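Local coordinates for macro domain-containing protein (Thermosipho africanus, PDB 7OMU) that joins a DarT-family domain to a macro domain in one chain, the macro domain holding adenosine-5-diphosphoribose in its pocket, at residues Q240-S245 with S350-A355; G232-S237 with Q384-L389. The protein carries 1 engineered substitution. One frame throughout, in Å; residues are numbered along the deposited sequence.

Contact 1 of 2, residues Q240-S245 with S350-A355. With APR (adenosine-5-diphosphoribose), chain C.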
loop_
_atom_site.group_PDB
_atom_site.type_symbol
_atom_site.label_atom_id
_atom_site.label_comp_id
_atom_site.label_asym_id
_atom_site.label_seq_id
_atom_site.Cartn_x
_atom_site.Cartn_y
_atom_site.Cartn_z
ATOM N N GLN A 240 11.875 -0.969 9.841
ATOM C CA GLN A 240 13.184 -0.552 9.277
ATOM C C GLN A 240 13.818 -1.732 8.524
ATOM O O GLN A 240 14.544 -1.483 7.550
ATOM C CB GLN A 240 14.052 -0.007 10.413
ATOM C CG GLN A 240 15.456 0.394 9.989
ATOM C CD GLN A 240 16.510 -0.628 10.343
ATOM O OE1 GLN A 240 16.225 -1.755 10.750
ATOM N NE2 GLN A 240 17.761 -0.223 10.206
ATOM N N THR A 241 13.558 -2.965 8.956
ATOM C CA THR A 241 14.108 -4.203 8.349
ATOM C C THR A 241 12.940 -5.110 7.959
ATOM O O THR A 241 12.164 -5.496 8.849
ATOM C CB THR A 241 15.086 -4.899 9.303
ATOM O OG1 THR A 241 16.206 -4.034 9.507
ATOM C CG2 THR A 241 15.570 -6.239 8.788
ATOM N N LEU A 242 12.817 -5.410 6.667
ATOM C CA LEU A 242 11.813 -6.354 6.119
ATOM C C LEU A 242 12.515 -7.689 5.868
ATOM O O LEU A 242 13.530 -7.710 5.152
ATOM C CB LEU A 242 11.212 -5.779 4.831
ATOM C CG LEU A 242 10.788 -4.310 4.897
ATOM C CD1 LEU A 242 10.083 -3.902 3.611
ATOM C CD2 LEU A 242 9.896 -4.040 6.104
ATOM N N THR A 243 11.999 -8.754 6.469
ATOM C CA THR A 243 12.529 -10.128 6.332
ATOM C C THR A 243 11.871 -10.773 5.113
ATOM O O THR A 243 10.699 -10.486 4.848
ATOM C CB THR A 243 12.320 -10.908 7.631
ATOM O OG1 THR A 243 12.678 -10.029 8.696
ATOM C CG2 THR A 243 13.145 -12.170 7.697
ATOM N N VAL A 244 12.624 -11.583 4.380
ATOM C CA VAL A 244 12.190 -12.191 3.096
ATOM C C VAL A 244 12.597 -13.661 3.135
ATOM O O VAL A 244 13.812 -13.931 3.197
ATOM C CB VAL A 244 12.823 -11.452 1.903
ATOM C CG1 VAL A 244 12.496 -12.125 0.577
ATOM C CG2 VAL A 244 12.419 -9.987 1.877
ATOM N N SER A 245 11.613 -14.563 3.133
ATOM C CA SER A 245 11.832 -16.030 3.089
ATOM C C SER A 245 12.481 -16.361 1.747
ATOM O O SER A 245 11.921 -15.944 0.723
ATOM C CB SER A 245 10.547 -16.789 3.288
ATOM O OG SER A 245 9.569 -15.969 3.910
ATOM N N SER A 350 13.788 -1.734 13.933
ATOM C CA SER A 350 12.445 -2.372 13.951
ATOM C C SER A 350 12.372 -3.440 12.852
ATOM O O SER A 350 13.128 -3.341 11.875
ATOM C CB SER A 350 11.348 -1.343 13.822
ATOM O OG SER A 350 11.472 -0.595 12.625
ATOM N N LEU A 351 11.500 -4.433 13.016
ATOM C CA LEU A 351 11.537 -5.691 12.229
ATOM C C LEU A 351 10.123 -6.114 11.800
ATOM O O LEU A 351 9.209 -6.134 12.648
ATOM C CB LEU A 351 12.206 -6.759 13.099
ATOM C CG LEU A 351 12.517 -8.080 12.405
ATOM C CD1 LEU A 351 13.574 -7.893 11.330
ATOM C CD2 LEU A 351 12.966 -9.116 13.415
ATOM N N ALA A 352 9.959 -6.435 10.519
ATOM C CA ALA A 352 8.793 -7.152 9.964
ATOM C C ALA A 352 9.276 -8.507 9.441
ATOM O O ALA A 352 10.093 -8.522 8.508
ATOM C CB ALA A 352 8.140 -6.338 8.873
ATOM N N VAL A 353 8.818 -9.601 10.046
ATOM C CA VAL A 353 9.046 -10.984 9.537
ATOM C C VAL A 353 7.705 -11.513 9.036
ATOM O O VAL A 353 6.677 -11.323 9.687
ATOM C CB VAL A 353 9.668 -11.906 10.605
ATOM C CG1 VAL A 353 10.944 -11.323 11.197
ATOM C CG2 VAL A 353 8.696 -12.226 11.722
ATOM N N PRO A 354 7.664 -12.173 7.856
ATOM C CA PRO A 354 6.470 -12.888 7.421
ATOM C C PRO A 354 6.416 -14.238 8.136
ATOM O O PRO A 354 7.444 -14.688 8.586
ATOM C CB PRO A 354 6.703 -13.064 5.919
ATOM C CG PRO A 354 8.200 -13.207 5.810
ATOM C CD PRO A 354 8.759 -12.292 6.882
ATOM N N ALA A 355 5.232 -14.837 8.226
ATOM C CA ALA A 355 5.053 -16.233 8.688
ATOM C C ALA A 355 6.001 -17.130 7.882
ATOM O O ALA A 355 5.793 -17.262 6.668
ATOM C CB ALA A 355 3.607 -16.635 8.533
HETATM N N1 APR C . 2.747 -9.255 3.480
HETATM C C2 APR C . 2.659 -10.216 4.410
HETATM N N3 APR C . 2.675 -11.540 4.261
HETATM C C4 APR C . 2.798 -11.867 2.963
HETATM C C5 APR C . 2.896 -10.998 1.896
HETATM C C6 APR C . 2.867 -9.618 2.181
HETATM N N6 APR C . 2.950 -8.666 1.255
HETATM N N7 APR C . 3.011 -11.711 0.707
HETATM C C8 APR C . 2.983 -12.972 1.070
HETATM N N9 APR C . 2.850 -13.128 2.434
HETATM C "C1'" APR C . 2.783 -14.376 3.197
HETATM C "C2'" APR C . 2.151 -15.540 2.437
HETATM O "O2'" APR C . 0.764 -15.615 2.687
HETATM C "C3'" APR C . 2.909 -16.767 2.964
HETATM O "O3'" APR C . 2.079 -17.549 3.813
HETATM O "O4'" APR C . 4.098 -14.770 3.503
HETATM C "C4'" APR C . 4.123 -16.202 3.721
HETATM C "C5'" APR C . 5.475 -16.749 3.316
HETATM O "O5'" APR C . 5.743 -16.451 1.912
HETATM P PA APR C . 6.529 -17.486 0.956
HETATM O O1A APR C . 7.340 -16.721 -0.038
HETATM O O2A APR C . 5.570 -18.501 0.425
HETATM O O3A APR C . 7.541 -18.206 1.981
HETATM P PB APR C . 7.982 -19.728 2.258
HETATM O O1B APR C . 6.754 -20.525 2.551
HETATM O O2B APR C . 9.074 -19.733 3.277
HETATM O O5D APR C . 8.578 -20.163 0.827
HETATM C C5D APR C . 9.961 -19.853 0.488
HETATM O O4D APR C . 9.437 -19.445 -1.833
HETATM O O1D APR C . 9.694 -17.189 -1.439
HETATM C C1D APR C . 10.171 -18.259 -2.169
HETATM O O2D APR C . 12.573 -18.197 -2.807
HETATM C C2D APR C . 11.638 -18.535 -1.801
HETATM O O3D APR C . 11.935 -20.843 -2.574
HETATM C C3D APR C . 11.670 -20.021 -1.446
HETATM C C4D APR C . 10.240 -20.247 -0.944
#
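Thr241 and Leu351 pair as neighbours in two parallel strands, 241-245 and 351-354, adjacent inside the mixed sheet of the macro domain, whose axes come within 4.8 Å of each other and diverge by only 18°. The ladder starts at Thr241 N, which gives to Ser350 O, continues with Ala352 N to Thr241 O (2.9 Å), and ends with Thr243 N to Ala352 O (2.8 Å). One residue earlier a side chain takes over: Ser350 OG, held between its own backbone N and carbonyl carbon (chi1 59°), accepts from Gln240 N at 2.8 Å. On one face of the sheet Thr241 CG2 meets Leu351 CD1 obliquely at 3.6 Å, with Leu376 of helix 365-376 packed on Leu351; on the other, Leu242 CD2 rests on Ala352 CB. Thr243 OG1, beside its own backbone N (chi1 -44°), gives a second bond to Ala352 O at 3.0 Å, from above the carbonyl plane. Further on, Pro354 CD sits 3.3 Å from Thr243 O, and Pro354 CG touches Ser245 OG. Pro354 has no amide hydrogen to extend the ladder. Ser245 and Pro354 reach adenosine-5-diphosphoribose, Ser245 CB near its phosphate oxygen O2B and Pro354 CB near O4' of the adenosine ribose. Two donors on Ala352 O thus satisfy a buried carbonyl and fix the Thr243 hydroxyl beside Leu351 CD1 and Val353 CG1.

Contact 2 of 2, residues G232-S237 with Q384-L389. With APR (adenosine-5-diphosphoribose), chain C.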
loop_
_atom_site.group_PDB
_atom_site.type_symbol
_atom_site.label_atom_id
_atom_site.label_comp_id
_atom_site.label_asym_id
_atom_site.label_seq_id
_atom_site.Cartn_x
_atom_site.Cartn_y
_atom_site.Cartn_z
ATOM N N GLY A 232 -1.901 -7.798 6.747
ATOM C CA GLY A 232 -1.594 -6.643 5.886
ATOM C C GLY A 232 -0.441 -6.905 4.933
ATOM O O GLY A 232 -0.067 -8.086 4.755
ATOM N N ASP A 233 0.085 -5.825 4.348
ATOM C CA ASP A 233 1.215 -5.822 3.382
ATOM C C ASP A 233 2.490 -5.411 4.119
ATOM O O ASP A 233 2.556 -4.270 4.589
ATOM C CB ASP A 233 0.929 -4.877 2.217
ATOM C CG ASP A 233 1.812 -5.122 1.010
ATOM O OD1 ASP A 233 2.864 -5.769 1.174
ATOM O OD2 ASP A 233 1.434 -4.656 -0.089
ATOM N N MET A 234 3.454 -6.326 4.216
ATOM C CA MET A 234 4.751 -6.136 4.915
ATOM C C MET A 234 5.478 -4.907 4.352
ATOM O O MET A 234 6.078 -4.162 5.149
ATOM C CB MET A 234 5.632 -7.373 4.728
ATOM C CG MET A 234 6.932 -7.316 5.496
ATOM S SD MET A 234 7.816 -8.884 5.435
ATOM C CE MET A 234 8.230 -8.949 3.694
ATOM N N PHE A 235 5.425 -4.706 3.031
ATOM C CA PHE A 235 6.253 -3.709 2.303
ATOM C C PHE A 235 5.706 -2.297 2.542
ATOM O O PHE A 235 6.460 -1.319 2.346
ATOM C CB PHE A 235 6.353 -4.091 0.826
ATOM C CG PHE A 235 6.955 -5.455 0.609
ATOM C CD1 PHE A 235 8.301 -5.677 0.846
ATOM C CD2 PHE A 235 6.172 -6.525 0.211
ATOM C CE1 PHE A 235 8.856 -6.938 0.673
ATOM C CE2 PHE A 235 6.728 -7.782 0.028
ATOM C CZ PHE A 235 8.068 -7.987 0.258
ATOM N N PHE A 236 4.448 -2.194 2.980
ATOM C CA PHE A 236 3.792 -0.918 3.375
ATOM C C PHE A 236 3.776 -0.783 4.902
ATOM O O PHE A 236 3.297 0.254 5.393
ATOM C CB PHE A 236 2.392 -0.811 2.764
ATOM C CG PHE A 236 2.399 -0.483 1.293
ATOM C CD1 PHE A 236 2.803 0.765 0.855
ATOM C CD2 PHE A 236 2.024 -1.424 0.348
ATOM C CE1 PHE A 236 2.824 1.068 -0.497
ATOM C CE2 PHE A 236 2.044 -1.121 -1.003
ATOM C CZ PHE A 236 2.448 0.123 -1.422
ATOM N N SER A 237 4.282 -1.777 5.641
ATOM C CA SER A 237 4.722 -1.590 7.051
ATOM C C SER A 237 5.816 -0.530 7.019
ATOM O O SER A 237 6.443 -0.372 5.950
ATOM C CB SER A 237 5.212 -2.863 7.706
ATOM O OG SER A 237 6.621 -2.997 7.608
ATOM N N GLN A 384 6.787 -6.913 13.961
ATOM C CA GLN A 384 5.489 -7.294 13.351
ATOM C C GLN A 384 5.648 -8.651 12.657
ATOM O O GLN A 384 6.368 -8.724 11.650
ATOM C CB GLN A 384 5.032 -6.208 12.381
ATOM C CG GLN A 384 4.790 -4.872 13.057
ATOM C CD GLN A 384 4.212 -3.846 12.117
ATOM O OE1 GLN A 384 4.394 -3.913 10.904
ATOM N NE2 GLN A 384 3.512 -2.877 12.684
ATOM N N ILE A 385 5.022 -9.689 13.208
ATOM C CA ILE A 385 4.862 -11.000 12.522
ATOM C C ILE A 385 3.640 -10.864 11.614
ATOM O O ILE A 385 2.534 -10.597 12.133
ATOM C CB ILE A 385 4.728 -12.158 13.527
ATOM C CG1 ILE A 385 5.991 -12.303 14.378
ATOM C CG2 ILE A 385 4.388 -13.449 12.806
ATOM C CD1 ILE A 385 5.906 -13.389 15.426
ATOM N N TYR A 386 3.845 -11.006 10.304
ATOM C CA TYR A 386 2.795 -10.818 9.274
ATOM C C TYR A 386 2.161 -12.173 8.977
ATOM O O TYR A 386 2.830 -13.039 8.367
ATOM C CB TYR A 386 3.369 -10.112 8.046
ATOM C CG TYR A 386 3.263 -8.614 8.151
ATOM C CD1 TYR A 386 4.214 -7.870 8.833
ATOM C CD2 TYR A 386 2.171 -7.948 7.624
ATOM C CE1 TYR A 386 4.100 -6.496 8.960
ATOM C CE2 TYR A 386 2.045 -6.574 7.733
ATOM C CZ TYR A 386 3.008 -5.846 8.409
ATOM O OH TYR A 386 2.864 -4.496 8.521
ATOM N N LEU A 387 0.906 -12.329 9.408
ATOM C CA LEU A 387 0.115 -13.578 9.261
ATOM C C LEU A 387 -0.031 -13.915 7.781
ATOM O O LEU A 387 -0.149 -13.021 6.941
ATOM C CB LEU A 387 -1.262 -13.404 9.909
ATOM C CG LEU A 387 -1.272 -13.130 11.412
ATOM C CD1 LEU A 387 -2.696 -12.937 11.914
ATOM C CD2 LEU A 387 -0.574 -14.242 12.184
ATOM N N PRO A 388 -0.062 -15.222 7.438
ATOM C CA PRO A 388 -0.204 -15.665 6.054
ATOM C C PRO A 388 -1.601 -15.312 5.534
ATOM O O PRO A 388 -2.549 -15.510 6.276
ATOM C CB PRO A 388 -0.018 -17.184 6.151
ATOM C CG PRO A 388 -0.494 -17.521 7.545
ATOM C CD PRO A 388 -0.033 -16.348 8.382
ATOM N N LEU A 389 -1.682 -14.827 4.291
ATOM C CA LEU A 389 -2.880 -14.141 3.730
ATOM C C LEU A 389 -3.744 -15.119 2.924
ATOM O O LEU A 389 -4.891 -14.762 2.605
ATOM C CB LEU A 389 -2.412 -12.957 2.875
ATOM C CG LEU A 389 -1.739 -11.823 3.654
ATOM C CD1 LEU A 389 -0.998 -10.875 2.722
ATOM C CD2 LEU A 389 -2.752 -11.061 4.500
HETATM N N1 APR C . 2.747 -9.255 3.480
HETATM C C2 APR C . 2.659 -10.216 4.410
HETATM N N3 APR C . 2.675 -11.540 4.261
HETATM C C4 APR C . 2.798 -11.867 2.963
HETATM C C5 APR C . 2.896 -10.998 1.896
HETATM C C6 APR C . 2.867 -9.618 2.181
HETATM N N6 APR C . 2.950 -8.666 1.255
HETATM N N7 APR C . 3.011 -11.711 0.707
HETATM C C8 APR C . 2.983 -12.972 1.070
HETATM N N9 APR C . 2.850 -13.128 2.434
HETATM C "C1'" APR C . 2.783 -14.376 3.197
HETATM C "C2'" APR C . 2.151 -15.540 2.437
HETATM O "O2'" APR C . 0.764 -15.615 2.687
HETATM C "C3'" APR C . 2.909 -16.767 2.964
HETATM O "O3'" APR C . 2.079 -17.549 3.813
HETATM O "O4'" APR C . 4.098 -14.770 3.503
HETATM C "C4'" APR C . 4.123 -16.202 3.721
HETATM C "C5'" APR C . 5.475 -16.749 3.316
HETATM O "O5'" APR C . 5.743 -16.451 1.912
HETATM P PA APR C . 6.529 -17.486 0.956
HETATM O O1A APR C . 7.340 -16.721 -0.038
HETATM O O2A APR C . 5.570 -18.501 0.425
HETATM O O3A APR C . 7.541 -18.206 1.981
HETATM P PB APR C . 7.982 -19.728 2.258
HETATM O O1B APR C . 6.754 -20.525 2.551
HETATM O O2B APR C . 9.074 -19.733 3.277
HETATM O O5D APR C . 8.578 -20.163 0.827
HETATM C C5D APR C . 9.961 -19.853 0.488
HETATM O O4D APR C . 9.437 -19.445 -1.833
HETATM O O1D APR C . 9.694 -17.189 -1.439
HETATM C C1D APR C . 10.171 -18.259 -2.169
HETATM O O2D APR C . 12.573 -18.197 -2.807
HETATM C C2D APR C . 11.638 -18.535 -1.801
HETATM O O3D APR C . 11.935 -20.843 -2.574
HETATM C C3D APR C . 11.670 -20.021 -1.446
HETATM C C4D APR C . 10.240 -20.247 -0.944
#
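Gly232 passes the edge of the Tyr386 ring, its carbonyl O lying near the ring plane at 3.6 Å from Tyr386 CD2; the same oxygen touches Leu389 CD1. Asp233 reaches the adenine with its carboxylate: OD1 accepts from ligand N6 at 2.9 Å, while OD2 forms a salt bridge with Arg259. Met234 CA stands over one face of the Tyr386 ring, 3.9 Å from its centroid and 10° off the normal, a CH-pi contact. From there Met234 N donates to ligand N1 (3.1 Å), and its side chain, CG anti to the backbone N (chi1 -176°), runs past Tyr386 CD1. Ser237 closes the turn with OG bonded to Met234 O in the carbonyl plane, and presents CB to the phenol oxygen. That oxygen, Tyr386 OH, donates to Gln384 OE1 at 2.9 Å, a bond that ties the ring's far end to its own strand. Beyond the ring, Leu389 N donates to ligand O2' at 3.0 Å. Carboxylate to N6 and backbone NH to N1 together read the adenine edge, the recognition characteristic of the adenosine end of a macro-domain ADP-ribose pocket.

Contacts 1 and 2 lie with their centres about 8 Å apart in the macro domain, and contact 1 is nested within the loop closed by contact 2: 232-237 comes first, then 240-245, 350-355 and finally 384-389. Strands 351-354 and 383-386 are neighbours in the same mixed sheet, joined by probable hydrogen bonds from Gln384 N to Leu351 O and from Tyr386 N to Val353 O. Met234 CE also packs against Thr243 O, and Pro388 against Ala355. Both contacts reach adenosine-5-diphosphoribose, contact 2 at the adenine and its ribose, contact 1 farther along toward the phosphates, so residues at the C-terminal ends of neighbouring strands, and the loops there, contribute to the same ligand pocket.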